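Local structure of ribosome biogenesis GTPase A (Thermotoga maritima, 3CNL) at residues A165-S173 and V235-E246; F205-L215 and D223-E234. The protein probably acts in a late step of 50S ribosomal subunit assembly as a circularly permuted GTPase that binds 23S rRNA. One frame throughout, in Å; residues are numbered along the deposited sequence.

How the contacts relate
From the N terminus the chain first builds the nucleotide-binding domain with its mixed sheet, then enters helix 162-170, most of which, with the turn after it, provides the first half of contact 1. Helices 182-196 and 202-212 follow; the latter, with the turn after it, meets helix 224-236 in contact 2, closing a short loop of seven residues. The same helix ends at 236, and its tip with the chain on to 246 comes back to 165-173 and closes the much longer loop of contact 1. Contact 2 therefore lies wholly within that larger loop. Phe232 joins the two, packing against Leu169 and Leu170. Contact 2 holds the C-terminal helices together; contact 1 fastens them beside the GTP site.

Contact 1 of 2, residues A165-S173 and V235-E246; sequences AAKLLLVGS and VAQGKAGRVSFE
Leu170 and Phe245 make the main apolar meeting. Leu170 lays its CB over the centre of the Phe245 ring, 3.9 Å from the centroid and 10° off the normal, a CH-pi contact, while its CD1 reaches CG and CD1 of the same ring. Val171 comes to the ring edge, CG1 lying 3.8 Å from Phe245 CE2; chi1 of -64° sets this methyl anti to the carbonyl carbon, on the side where the ring lies. The other branch of Leu170, CD2, meets Val235 CG1 at 3.8 Å. Were Phe245 replaced by an alanine, Leu170 CB and Val171 CG1 would probably lose their shared partner, opening a gap between the helix end and the returning chain.

Backbone meets backbone at Ala236, whose CA makes a C-H...O contact of 3.2 Å with Leu170 O. Ala236 CB sits 3.5 Å from Gly172 N; Gly172 has no CB, and the Ala236 methyl occupies the space where one would point.

Lys167 NZ and Glu246 OE2 form a salt bridge at 3.3 Å, its hydrogen bond weak, the extended lysine chain crossing the glutamate with its CE near Phe245 O. Each has a firmer partner elsewhere, Asp163 for the lysine and the backbone N of Phe35 for Glu246 OE1.

Gly172, with positive phi, is the C-prime residue of a Schellman motif ending helix 162-170. Directly after that helix, Val171 O accepts from Asn109 ND2, so this helix-end packing joins the C-terminal helical region to a GTP-binding residue of the P-loop.

Contact 2 of 2, residues F205-L215 and D223-E234; sequences FFEDFARKRGL and DIERALMLFFTE
Helices 205-212 and 224-234 cross at 84°, their axes 8.7 Å apart at closest and Ala210 facing Ala227, while Asp223 N bonds to Leu215 O at 2.9 Å. Phe206 is a knob among Ile224, Ala227, Leu228 and Phe231. Leu228 CD2 sits over one face of the Phe206 ring in a CH-pi contact, 3.7 Å from the centroid, and Phe205 covers the other. Phe231 is the hub: Phe205 and Phe206 both turn edges to its face, the second offset, and its own edge meets the face of Phe209 with planes at 80°. Phe209, its CG anti to the backbone N (chi1 -171°), enters a second hole lined by Ala227, Leu230, Phe231 and Glu234.

At the surface Arg213 grips Glu234 end-on in a salt bridge. Arg213 NH1 reaches Glu234 OE1 at 2.6 Å, nearly straight, and Arg213 NH2 reaches Glu234 OE2 at 2.9 Å; the guanidinium lies over Phe209 CZ, which probably helps fix its rotation. Leu215 wedges CD1 tightly against Ala227 CA and sets CD2 over the Arg226 guanidinium. Phe189 and Phe192 of helix 182-196 extend the aromatic cluster, making this knobs-into-holes crossing part of the core of the C-terminal helical region.

Contact 1 of 2, residues A165-S173 and V235-E246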
loop_
_atom_site.group_PDB
_atom_site.type_symbol
_atom_site.label_atom_id
_atom_site.label_comp_id
_atom_site.label_asym_id
_atom_site.label_seq_id
_atom_site.Cartn_x
_atom_site.Cartn_y
_atom_site.Cartn_z
ATOM N N ALA A 165 9.876 -2.698 -7.895
ATOM C CA ALA A 165 10.569 -1.812 -6.955
ATOM C C ALA A 165 10.105 -0.357 -7.116
ATOM O O ALA A 165 9.848 0.329 -6.126
ATOM C CB ALA A 165 12.090 -1.925 -7.134
ATOM N N ALA A 166 9.984 0.101 -8.362
ATOM C CA ALA A 166 9.587 1.468 -8.655
ATOM C C ALA A 166 8.190 1.755 -8.079
ATOM O O ALA A 166 7.988 2.769 -7.435
ATOM C CB ALA A 166 9.602 1.696 -10.148
ATOM N N LYS A 167 7.259 0.826 -8.275
ATOM C CA LYS A 167 5.870 0.965 -7.793
ATOM C C LYS A 167 5.758 0.922 -6.263
ATOM O O LYS A 167 5.021 1.720 -5.644
ATOM C CB LYS A 167 4.985 -0.087 -8.469
ATOM C CG LYS A 167 4.591 0.303 -9.890
ATOM C CD LYS A 167 4.201 -0.894 -10.719
ATOM C CE LYS A 167 3.650 -0.416 -12.065
ATOM N NZ LYS A 167 3.433 -1.564 -12.998
ATOM N N LEU A 168 6.497 0.007 -5.650
ATOM C CA LEU A 168 6.609 -0.020 -4.188
ATOM C C LEU A 168 7.268 1.234 -3.615
ATOM O O LEU A 168 6.928 1.663 -2.510
ATOM C CB LEU A 168 7.332 -1.273 -3.704
ATOM C CG LEU A 168 6.650 -2.625 -3.938
ATOM C CD1 LEU A 168 7.601 -3.748 -3.562
ATOM C CD2 LEU A 168 5.363 -2.697 -3.083
ATOM N N LEU A 169 8.225 1.808 -4.334
ATOM C CA LEU A 169 8.753 3.118 -3.950
ATOM C C LEU A 169 7.687 4.211 -3.966
ATOM O O LEU A 169 7.601 5.050 -3.053
ATOM C CB LEU A 169 9.918 3.515 -4.888
ATOM C CG LEU A 169 10.551 4.893 -4.721
ATOM C CD1 LEU A 169 11.222 4.979 -3.371
ATOM C CD2 LEU A 169 11.593 5.106 -5.839
ATOM N N LEU A 170 6.900 4.229 -5.032
ATOM C CA LEU A 170 5.871 5.267 -5.224
ATOM C C LEU A 170 4.764 5.233 -4.141
ATOM O O LEU A 170 4.176 6.257 -3.820
ATOM C CB LEU A 170 5.250 5.117 -6.638
ATOM C CG LEU A 170 6.069 5.595 -7.838
ATOM C CD1 LEU A 170 5.570 5.062 -9.190
ATOM C CD2 LEU A 170 6.139 7.104 -7.890
ATOM N N VAL A 171 4.457 4.053 -3.605
ATOM C CA VAL A 171 3.470 3.949 -2.516
ATOM C C VAL A 171 4.122 3.995 -1.106
ATOM O O VAL A 171 3.446 3.837 -0.095
ATOM C CB VAL A 171 2.546 2.703 -2.683
ATOM C CG1 VAL A 171 1.711 2.828 -3.964
ATOM C CG2 VAL A 171 3.359 1.418 -2.692
ATOM N N GLY A 172 5.425 4.255 -1.051
ATOM C CA GLY A 172 6.162 4.374 0.232
ATOM C C GLY A 172 6.411 3.076 0.972
ATOM O O GLY A 172 6.786 3.073 2.152
ATOM N N SER A 173 6.198 1.965 0.282
ATOM C CA SER A 173 6.406 0.649 0.851
ATOM C C SER A 173 7.896 0.259 0.871
ATOM O O SER A 173 8.372 -0.452 1.777
ATOM C CB SER A 173 5.582 -0.359 0.063
ATOM O OG SER A 173 5.759 -1.653 0.580
ATOM N N VAL A 235 5.001 11.876 -2.939
ATOM C CA VAL A 235 4.137 11.076 -3.838
ATOM C C VAL A 235 3.332 10.015 -3.057
ATOM O O VAL A 235 2.116 9.853 -3.266
ATOM C CB VAL A 235 4.941 10.393 -4.977
ATOM C CG1 VAL A 235 4.066 9.413 -5.728
ATOM C CG2 VAL A 235 5.483 11.445 -5.953
ATOM N N ALA A 236 4.023 9.306 -2.173
ATOM C CA ALA A 236 3.455 8.210 -1.380
ATOM C C ALA A 236 2.308 8.697 -0.482
ATOM O O ALA A 236 1.347 7.962 -0.228
ATOM C CB ALA A 236 4.534 7.601 -0.543
ATOM N N GLN A 237 2.435 9.946 -0.026
ATOM C CA GLN A 237 1.466 10.634 0.819
ATOM C C GLN A 237 0.315 11.273 0.036
ATOM O O GLN A 237 -0.623 11.786 0.627
ATOM C CB GLN A 237 2.195 11.691 1.666
ATOM C CG GLN A 237 3.194 11.079 2.660
ATOM C CD GLN A 237 4.075 12.094 3.363
ATOM O OE1 GLN A 237 4.275 13.201 2.876
ATOM N NE2 GLN A 237 4.627 11.710 4.517
ATOM N N GLY A 238 0.358 11.213 -1.291
ATOM C CA GLY A 238 -0.682 11.824 -2.101
ATOM C C GLY A 238 -0.545 13.338 -2.229
ATOM O O GLY A 238 -1.498 14.013 -2.647
ATOM N N LYS A 239 0.638 13.871 -1.891
ATOM C CA LYS A 239 0.882 15.328 -1.915
ATOM C C LYS A 239 1.304 15.831 -3.291
ATOM O O LYS A 239 1.524 17.033 -3.480
ATOM C CB LYS A 239 1.935 15.725 -0.871
ATOM C CG LYS A 239 1.423 15.719 0.575
ATOM C CD LYS A 239 2.561 15.567 1.566
ATOM C CE LYS A 239 2.039 15.314 2.988
ATOM N NZ LYS A 239 1.606 16.596 3.636
ATOM N N ALA A 240 1.390 14.915 -4.253
ATOM C CA ALA A 240 1.886 15.232 -5.586
ATOM C C ALA A 240 0.824 14.993 -6.659
ATOM O O ALA A 240 1.158 14.836 -7.836
ATOM C CB ALA A 240 3.160 14.429 -5.881
ATOM N N GLY A 241 -0.443 14.984 -6.239
ATOM C CA GLY A 241 -1.591 14.689 -7.094
ATOM C C GLY A 241 -2.340 13.394 -6.783
ATOM O O GLY A 241 -1.719 12.415 -6.353
ATOM N N ARG A 242 -3.668 13.406 -7.001
ATOM C CA ARG A 242 -4.532 12.201 -7.032
ATOM C C ARG A 242 -4.158 11.386 -8.260
ATOM O O ARG A 242 -4.613 11.662 -9.363
ATOM C CB ARG A 242 -6.018 12.555 -7.156
ATOM C CG ARG A 242 -6.918 12.271 -5.962
ATOM C CD ARG A 242 -8.388 12.167 -6.393
ATOM N NE ARG A 242 -9.311 12.457 -5.295
ATOM C CZ ARG A 242 -10.044 11.556 -4.651
ATOM N NH1 ARG A 242 -9.989 10.276 -4.980
ATOM N NH2 ARG A 242 -10.825 11.940 -3.654
ATOM N N VAL A 243 -3.329 10.378 -8.060
ATOM C CA VAL A 243 -2.620 9.731 -9.149
ATOM C C VAL A 243 -2.523 8.230 -8.811
ATOM O O VAL A 243 -2.256 7.897 -7.677
ATOM C CB VAL A 243 -1.210 10.397 -9.290
ATOM C CG1 VAL A 243 -0.187 9.451 -9.795
ATOM C CG2 VAL A 243 -1.280 11.620 -10.227
ATOM N N SER A 244 -2.799 7.350 -9.779
ATOM C CA SER A 244 -2.561 5.912 -9.635
ATOM C C SER A 244 -1.362 5.466 -10.474
ATOM O O SER A 244 -0.919 6.196 -11.357
ATOM C CB SER A 244 -3.806 5.101 -10.006
ATOM O OG SER A 244 -4.848 5.319 -9.077
ATOM N N PHE A 245 -0.833 4.273 -10.202
ATOM C CA PHE A 245 0.450 3.874 -10.794
ATOM C C PHE A 245 0.371 2.600 -11.612
ATOM O O PHE A 245 1.363 2.217 -12.233
ATOM C CB PHE A 245 1.547 3.743 -9.717
ATOM C CG PHE A 245 1.572 4.889 -8.710
ATOM C CD1 PHE A 245 1.843 6.193 -9.119
ATOM C CD2 PHE A 245 1.374 4.644 -7.362
ATOM C CE1 PHE A 245 1.867 7.240 -8.204
ATOM C CE2 PHE A 245 1.405 5.677 -6.436
ATOM C CZ PHE A 245 1.640 6.981 -6.855
ATOM N N GLU A 246 -0.794 1.949 -11.573
ATOM C CA GLU A 246 -1.070 0.701 -12.302
ATOM C C GLU A 246 -2.531 0.697 -12.724
ATOM O O GLU A 246 -3.381 1.196 -11.983
ATOM C CB GLU A 246 -0.912 -0.517 -11.393
ATOM C CG GLU A 246 0.388 -0.678 -10.761
ATOM C CD GLU A 246 0.568 -2.027 -10.167
ATOM O OE1 GLU A 246 -0.097 -2.314 -9.148
ATOM O OE2 GLU A 246 1.407 -2.783 -10.704
#

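Contact 2 of 2, residues F205-L215 and D223-E234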
loop_
_atom_site.group_PDB
_atom_site.type_symbol
_atom_site.label_atom_id
_atom_site.label_comp_id
_atom_site.label_asym_id
_atom_site.label_seq_id
_atom_site.Cartn_x
_atom_site.Cartn_y
_atom_site.Cartn_z
ATOM N N PHE A 205 14.069 17.414 -13.792
ATOM C CA PHE A 205 13.004 17.472 -12.801
ATOM C C PHE A 205 13.564 17.531 -11.378
ATOM O O PHE A 205 13.127 18.359 -10.570
ATOM C CB PHE A 205 12.033 16.284 -12.942
ATOM C CG PHE A 205 10.899 16.334 -11.965
ATOM C CD1 PHE A 205 9.722 17.002 -12.287
ATOM C CD2 PHE A 205 11.023 15.757 -10.693
ATOM C CE1 PHE A 205 8.664 17.064 -11.354
ATOM C CE2 PHE A 205 9.989 15.829 -9.770
ATOM C CZ PHE A 205 8.799 16.483 -10.107
ATOM N N PHE A 206 14.528 16.676 -11.080
ATOM C CA PHE A 206 15.080 16.579 -9.722
ATOM C C PHE A 206 16.103 17.632 -9.336
ATOM O O PHE A 206 16.277 17.921 -8.156
ATOM C CB PHE A 206 15.566 15.163 -9.446
ATOM C CG PHE A 206 14.424 14.202 -9.292
ATOM C CD1 PHE A 206 13.679 14.197 -8.115
ATOM C CD2 PHE A 206 14.028 13.395 -10.357
ATOM C CE1 PHE A 206 12.582 13.361 -7.973
ATOM C CE2 PHE A 206 12.925 12.538 -10.224
ATOM C CZ PHE A 206 12.214 12.518 -9.032
ATOM N N GLU A 207 16.762 18.228 -10.324
ATOM C CA GLU A 207 17.576 19.413 -10.043
ATOM C C GLU A 207 16.629 20.563 -9.681
ATOM O O GLU A 207 16.818 21.246 -8.674
ATOM C CB GLU A 207 18.483 19.747 -11.240
ATOM C CG GLU A 207 19.796 20.447 -10.867
ATOM C CD GLU A 207 19.790 21.908 -11.236
ATOM O OE1 GLU A 207 20.791 22.621 -10.964
ATOM O OE2 GLU A 207 18.771 22.347 -11.816
ATOM N N ASP A 208 15.582 20.751 -10.472
ATOM C CA ASP A 208 14.586 21.777 -10.171
ATOM C C ASP A 208 13.858 21.595 -8.817
ATOM O O ASP A 208 13.662 22.568 -8.087
ATOM C CB ASP A 208 13.570 21.879 -11.289
ATOM C CG ASP A 208 12.443 22.810 -10.947
ATOM O OD1 ASP A 208 12.713 24.006 -10.746
ATOM O OD2 ASP A 208 11.286 22.348 -10.866
ATOM N N PHE A 209 13.459 20.362 -8.504
ATOM C CA PHE A 209 12.810 20.033 -7.233
ATOM C C PHE A 209 13.708 20.372 -6.058
ATOM O O PHE A 209 13.229 20.894 -5.038
ATOM C CB PHE A 209 12.469 18.531 -7.165
ATOM C CG PHE A 209 11.613 18.148 -5.973
ATOM C CD1 PHE A 209 10.226 18.214 -6.049
ATOM C CD2 PHE A 209 12.199 17.744 -4.777
ATOM C CE1 PHE A 209 9.420 17.866 -4.954
ATOM C CE2 PHE A 209 11.405 17.392 -3.672
ATOM C CZ PHE A 209 10.011 17.455 -3.773
ATOM N N ALA A 210 14.990 20.029 -6.201
ATOM C CA ALA A 210 16.006 20.192 -5.169
ATOM C C ALA A 210 16.271 21.669 -4.873
ATOM O O ALA A 210 16.596 22.039 -3.739
ATOM C CB ALA A 210 17.302 19.500 -5.577
ATOM N N ARG A 211 16.143 22.489 -5.912
ATOM C CA ARG A 211 16.229 23.928 -5.800
ATOM C C ARG A 211 14.946 24.511 -5.201
ATOM O O ARG A 211 15.019 25.246 -4.229
ATOM C CB ARG A 211 16.525 24.554 -7.172
ATOM C CG ARG A 211 17.960 24.374 -7.670
ATOM C CD ARG A 211 18.164 25.190 -8.951
ATOM N NE ARG A 211 19.461 24.948 -9.583
ATOM C CZ ARG A 211 20.604 25.554 -9.238
ATOM N NH1 ARG A 211 20.635 26.446 -8.252
ATOM N NH2 ARG A 211 21.729 25.256 -9.873
ATOM N N LYS A 212 13.781 24.176 -5.760
ATOM C CA LYS A 212 12.503 24.729 -5.277
ATOM C C LYS A 212 12.237 24.427 -3.798
ATOM O O LYS A 212 11.373 25.084 -3.176
ATOM C CB LYS A 212 11.313 24.254 -6.128
ATOM C CG LYS A 212 11.236 24.814 -7.549
ATOM C CD LYS A 212 10.878 26.297 -7.577
ATOM C CE LYS A 212 12.058 27.163 -7.992
ATOM N NZ LYS A 212 12.218 27.146 -9.474
ATOM N N ARG A 213 12.992 23.460 -3.250
ATOM C CA ARG A 213 12.839 22.958 -1.870
ATOM C C ARG A 213 14.032 23.229 -0.967
ATOM O O ARG A 213 14.049 22.771 0.179
ATOM C CB ARG A 213 12.565 21.443 -1.847
ATOM C CG ARG A 213 11.294 21.022 -2.539
ATOM C CD ARG A 213 10.096 21.826 -2.069
ATOM N NE ARG A 213 8.874 21.350 -2.707
ATOM C CZ ARG A 213 8.136 20.344 -2.246
ATOM N NH1 ARG A 213 8.478 19.715 -1.132
ATOM N NH2 ARG A 213 7.050 19.972 -2.905
ATOM N N GLY A 214 15.023 23.955 -1.481
ATOM C CA GLY A 214 16.206 24.351 -0.714
ATOM C C GLY A 214 17.150 23.238 -0.317
ATOM O O GLY A 214 17.809 23.298 0.730
ATOM N N LEU A 215 17.236 22.219 -1.161
ATOM C CA LEU A 215 18.065 21.059 -0.865
ATOM C C LEU A 215 19.374 21.233 -1.611
ATOM O O LEU A 215 19.454 21.023 -2.828
ATOM C CB LEU A 215 17.353 19.741 -1.244
ATOM C CG LEU A 215 15.902 19.521 -0.768
ATOM C CD1 LEU A 215 15.264 18.280 -1.403
ATOM C CD2 LEU A 215 15.785 19.445 0.761
ATOM N N ASP A 223 21.025 18.834 -3.974
ATOM C CA ASP A 223 21.148 17.471 -3.454
ATOM C C ASP A 223 20.055 16.577 -4.053
ATOM O O ASP A 223 18.929 16.568 -3.561
ATOM C CB ASP A 223 21.073 17.456 -1.918
ATOM C CG ASP A 223 21.584 16.146 -1.312
ATOM O OD1 ASP A 223 21.606 15.106 -2.007
ATOM O OD2 ASP A 223 21.992 16.154 -0.128
ATOM N N ILE A 224 20.406 15.827 -5.102
ATOM C CA ILE A 224 19.450 14.949 -5.800
ATOM C C ILE A 224 19.017 13.772 -4.933
ATOM O O ILE A 224 17.857 13.395 -4.943
ATOM C CB ILE A 224 19.990 14.430 -7.164
ATOM C CG1 ILE A 224 20.580 15.575 -8.003
ATOM C CG2 ILE A 224 18.899 13.656 -7.935
ATOM C CD1 ILE A 224 19.648 16.728 -8.311
ATOM N N GLU A 225 19.935 13.193 -4.171
ATOM C CA GLU A 225 19.563 12.119 -3.248
ATOM C C GLU A 225 18.415 12.504 -2.292
ATOM O O GLU A 225 17.481 11.726 -2.082
ATOM C CB GLU A 225 20.775 11.680 -2.443
ATOM C CG GLU A 225 20.535 10.404 -1.673
ATOM C CD GLU A 225 21.762 9.936 -0.950
ATOM O OE1 GLU A 225 22.345 8.914 -1.381
ATOM O OE2 GLU A 225 22.155 10.599 0.036
ATOM N N ARG A 226 18.497 13.707 -1.730
ATOM C CA ARG A 226 17.497 14.227 -0.809
ATOM C C ARG A 226 16.215 14.669 -1.512
ATOM O O ARG A 226 15.129 14.555 -0.950
ATOM C CB ARG A 226 18.072 15.413 -0.023
ATOM C CG ARG A 226 18.910 15.036 1.201
ATOM C CD ARG A 226 19.302 16.302 1.980
ATOM N NE ARG A 226 18.160 16.849 2.714
ATOM C CZ ARG A 226 18.096 18.082 3.206
ATOM N NH1 ARG A 226 19.104 18.937 3.037
ATOM N NH2 ARG A 226 17.004 18.469 3.855
ATOM N N ALA A 227 16.348 15.201 -2.730
ATOM C CA ALA A 227 15.183 15.518 -3.548
ATOM C C ALA A 227 14.375 14.254 -3.844
ATOM O O ALA A 227 13.151 14.259 -3.743
ATOM C CB ALA A 227 15.595 16.209 -4.857
ATOM N N LEU A 228 15.075 13.184 -4.213
ATOM C CA LEU A 228 14.429 11.894 -4.475
ATOM C C LEU A 228 13.692 11.366 -3.252
ATOM O O LEU A 228 12.531 10.995 -3.345
ATOM C CB LEU A 228 15.435 10.849 -4.968
ATOM C CG LEU A 228 16.086 11.049 -6.339
ATOM C CD1 LEU A 228 17.401 10.282 -6.427
ATOM C CD2 LEU A 228 15.147 10.652 -7.473
ATOM N N MET A 229 14.372 11.303 -2.114
ATOM C CA MET A 229 13.741 10.872 -0.861
ATOM C C MET A 229 12.471 11.663 -0.560
ATOM O O MET A 229 11.416 11.087 -0.310
ATOM C CB MET A 229 14.737 11.022 0.300
ATOM C CG MET A 229 14.119 10.983 1.698
ATOM S SD MET A 229 13.665 9.301 2.172
ATOM C CE MET A 229 13.582 9.421 3.968
ATOM N N LEU A 230 12.580 12.988 -0.586
ATOM C CA LEU A 230 11.459 13.871 -0.282
ATOM C C LEU A 230 10.367 13.795 -1.337
ATOM O O LEU A 230 9.181 13.794 -1.003
ATOM C CB LEU A 230 11.967 15.302 -0.139
ATOM C CG LEU A 230 11.045 16.503 0.113
ATOM C CD1 LEU A 230 10.125 16.336 1.319
ATOM C CD2 LEU A 230 11.930 17.750 0.284
ATOM N N PHE A 231 10.757 13.753 -2.612
ATOM C CA PHE A 231 9.754 13.693 -3.684
ATOM C C PHE A 231 8.880 12.451 -3.524
ATOM O O PHE A 231 7.643 12.545 -3.507
ATOM C CB PHE A 231 10.398 13.741 -5.086
ATOM C CG PHE A 231 9.414 13.515 -6.199
ATOM C CD1 PHE A 231 8.475 14.479 -6.517
ATOM C CD2 PHE A 231 9.391 12.312 -6.885
ATOM C CE1 PHE A 231 7.535 14.247 -7.516
ATOM C CE2 PHE A 231 8.455 12.086 -7.915
ATOM C CZ PHE A 231 7.545 13.042 -8.217
ATOM N N PHE A 232 9.523 11.299 -3.386
ATOM C CA PHE A 232 8.794 10.030 -3.328
ATOM C C PHE A 232 8.025 9.846 -2.038
ATOM O O PHE A 232 6.987 9.185 -2.017
ATOM C CB PHE A 232 9.700 8.824 -3.660
ATOM C CG PHE A 232 10.123 8.794 -5.094
ATOM C CD1 PHE A 232 9.186 8.619 -6.101
ATOM C CD2 PHE A 232 11.464 8.985 -5.458
ATOM C CE1 PHE A 232 9.571 8.639 -7.454
ATOM C CE2 PHE A 232 11.848 8.998 -6.798
ATOM C CZ PHE A 232 10.908 8.822 -7.792
ATOM N N THR A 233 8.496 10.490 -0.980
ATOM C CA THR A 233 7.762 10.540 0.285
ATOM C C THR A 233 6.500 11.339 0.061
ATOM O O THR A 233 5.418 10.908 0.442
ATOM C CB THR A 233 8.615 11.175 1.391
ATOM O OG1 THR A 233 9.711 10.295 1.656
ATOM C CG2 THR A 233 7.803 11.377 2.678
ATOM N N GLU A 234 6.628 12.491 -0.591
ATOM C CA GLU A 234 5.468 13.270 -0.972
ATOM C C GLU A 234 4.489 12.554 -1.922
ATOM O O GLU A 234 3.272 12.627 -1.731
ATOM C CB GLU A 234 5.908 14.612 -1.564
ATOM C CG GLU A 234 6.391 15.584 -0.487
ATOM C CD GLU A 234 6.642 16.970 -1.011
ATOM O OE1 GLU A 234 6.867 17.872 -0.179
ATOM O OE2 GLU A 234 6.626 17.166 -2.244
#